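Local coordinates for protein short-chain dehydrogenase/reductase SDR (Paraburkholderia phymatum, PDB 5VA8) that binds NADP in a Rossmann-type fold and probably catalyses NADP(H)-dependent oxidation or reduction of a substrate not yet established, at residues A[29-34]-A[238-243]. Sequence-based numbering, arbitrary orientation. Where two conformers were deposited one is given.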
loop_
_atom_site.group_PDB
_atom_site.type_symbol
_atom_site.label_atom_id
_atom_site.label_comp_id
_atom_site.label_asym_id
_atom_site.label_seq_id
_atom_site.Cartn_x
_atom_site.Cartn_y
_atom_site.Cartn_z
ATOM N N ARG A 29 -7.960 14.031 24.337
ATOM C CA ARG A 29 -8.536 15.314 24.728
ATOM C C ARG A 29 -8.796 16.191 23.506
ATOM O O ARG A 29 -9.856 16.821 23.394
ATOM C CB ARG A 29 -7.624 16.043 25.718
ATOM C CG ARG A 29 -8.179 17.415 26.095
ATOM C CD ARG A 29 -7.368 18.161 27.156
ATOM N NE ARG A 29 -7.941 19.496 27.357
ATOM C CZ ARG A 29 -7.526 20.376 28.268
ATOM N NH1 ARG A 29 -6.520 20.083 29.082
ATOM N NH2 ARG A 29 -8.122 21.558 28.363
ATOM N N GLY A 30 -7.846 16.231 22.575
ATOM C CA GLY A 30 -8.042 17.030 21.375
ATOM C C GLY A 30 -9.277 16.616 20.592
ATOM O O GLY A 30 -9.992 17.467 20.058
ATOM N N CYS A 31 -9.540 15.306 20.512
ATOM C CA CYS A 31 -10.754 14.840 19.847
ATOM C C CYS A 31 -12.001 15.250 20.620
ATOM O O CYS A 31 -12.989 15.705 20.025
ATOM C CB CYS A 31 -10.725 13.320 19.668
ATOM S SG CYS A 31 -9.442 12.744 18.538
ATOM N N ALA A 32 -11.978 15.088 21.946
ATOM C CA ALA A 32 -13.134 15.466 22.751
ATOM C C ALA A 32 -13.442 16.947 22.618
ATOM O O ALA A 32 -14.608 17.331 22.477
ATOM C CB ALA A 32 -12.895 15.104 24.218
ATOM N N GLU A 33 -12.413 17.799 22.670
ATOM C CA GLU A 33 -12.638 19.238 22.560
ATOM C C GLU A 33 -13.202 19.602 21.193
ATOM O O GLU A 33 -14.075 20.471 21.089
ATOM C CB GLU A 33 -11.337 20.005 22.817
ATOM C CG GLU A 33 -10.789 19.771 24.227
ATOM C CD GLU A 33 -9.896 20.885 24.730
ATOM O OE1 GLU A 33 -10.395 22.023 24.866
ATOM O OE2 GLU A 33 -8.699 20.622 25.002
ATOM N N ALA A 34 -12.703 18.963 20.134
ATOM C CA ALA A 34 -13.162 19.311 18.791
ATOM C C ALA A 34 -14.599 18.862 18.569
ATOM O O ALA A 34 -15.391 19.594 17.961
ATOM C CB ALA A 34 -12.236 18.698 17.742
ATOM N N ARG A 238 -9.468 18.132 15.100
ATOM C CA ARG A 238 -10.270 18.665 14.003
ATOM C C ARG A 238 -10.440 17.636 12.892
ATOM O O ARG A 238 -11.523 17.521 12.309
ATOM C CB ARG A 238 -9.640 19.945 13.447
ATOM C CG ARG A 238 -9.417 21.043 14.468
ATOM C CD ARG A 238 -10.702 21.578 15.075
ATOM N NE ARG A 238 -10.420 22.759 15.894
ATOM C CZ ARG A 238 -11.301 23.362 16.688
ATOM N NH1 ARG A 238 -12.539 22.899 16.792
ATOM N NH2 ARG A 238 -10.937 24.430 17.386
ATOM N N ALA A 239 -9.382 16.881 12.577
ATOM C CA ALA A 239 -9.523 15.819 11.583
ATOM C C ALA A 239 -10.492 14.748 12.066
ATOM O O ALA A 239 -11.314 14.248 11.292
ATOM C CB ALA A 239 -8.164 15.198 11.264
ATOM N N CYS A 240 -10.416 14.395 13.349
ATOM C CA CYS A 240 -11.380 13.463 13.918
ATOM C C CYS A 240 -12.806 13.986 13.760
ATOM O O CYS A 240 -13.711 13.251 13.351
ATOM C CB CYS A 240 -11.052 13.228 15.390
ATOM S SG CYS A 240 -12.154 12.049 16.214
ATOM N N ALA A 241 -13.020 15.266 14.070
ATOM C CA ALA A 241 -14.362 15.832 13.965
ATOM C C ALA A 241 -14.863 15.785 12.529
ATOM O O ALA A 241 -16.037 15.489 12.286
ATOM C CB ALA A 241 -14.385 17.265 14.502
ATOM N N PHE A 242 -13.985 16.053 11.553
ATOM C CA PHE A 242 -14.440 15.958 10.169
ATOM C C PHE A 242 -14.885 14.535 9.829
ATOM O O PHE A 242 -15.938 14.340 9.203
ATOM C CB PHE A 242 -13.362 16.420 9.193
ATOM C CG PHE A 242 -13.851 16.427 7.777
ATOM C CD1 PHE A 242 -14.622 17.478 7.321
ATOM C CD2 PHE A 242 -13.641 15.337 6.949
ATOM C CE1 PHE A 242 -15.125 17.485 6.018
ATOM C CE2 PHE A 242 -14.149 15.335 5.649
ATOM C CZ PHE A 242 -14.886 16.406 5.194
ATOM N N LEU A 243 -14.104 13.527 10.233
ATOM C CA LEU A 243 -14.510 12.145 9.982
ATOM C C LEU A 243 -15.840 11.833 10.646
ATOM O O LEU A 243 -16.626 11.030 10.125
ATOM C CB LEU A 243 -13.455 11.161 10.490
ATOM C CG LEU A 243 -12.197 11.002 9.637
ATOM C CD1 LEU A 243 -11.182 10.150 10.392
ATOM C CD2 LEU A 243 -12.522 10.388 8.277
HETATM O O HOH W 1 -14.113 21.203 15.895
#
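Cys31 and Ala34 of helix 26-37 pack against Cys240, Ala241 and Arg238 of helix 233-243 in a buried helix-helix contact on one side of the parallel Rossmann sheet. The first helix follows the opening strand of the nucleotide-binding fold, while the second lies close to the last strand, 255-258, so residues some 200 positions apart meet here. The short axes pass 8.2 Å from each other at -54°, a close approach that small side chains permit. The methyl of Ala34 points into the neighbouring helix, with its CB 3.9 Å from the backbone N of Arg238 and 4.1 Å from CB of Ala241. Beside them the two cysteines meet as thiols, not as a disulfide: SG of Cys31 is 3.6 Å from SG of Cys240 and the same distance from CB of Cys240. The sulfur of Cys240 stands anti to its backbone N (chi1 -178°), lying alongside the CB-SG bond of Cys31, and Leu189 of strand 184-191 packs against Cys240 from the sheet. Partly exposed Arg238 suits the margin: its charge can stay near solvent while its CD lies 4.2 Å from CB of Ala34. In one of its two conformers the chain bends at chi2 (-64°) and brings the guanidinium obliquely near CA of Ala34. Helix 233-243 also faces a second subunit, where Phe242 meets Phe242 of that subunit. No direct hydrogen bond joins the segments; cohesion therefore comes mainly from van der Waals contact between alanine methyls and the more polarisable cysteine sulfurs.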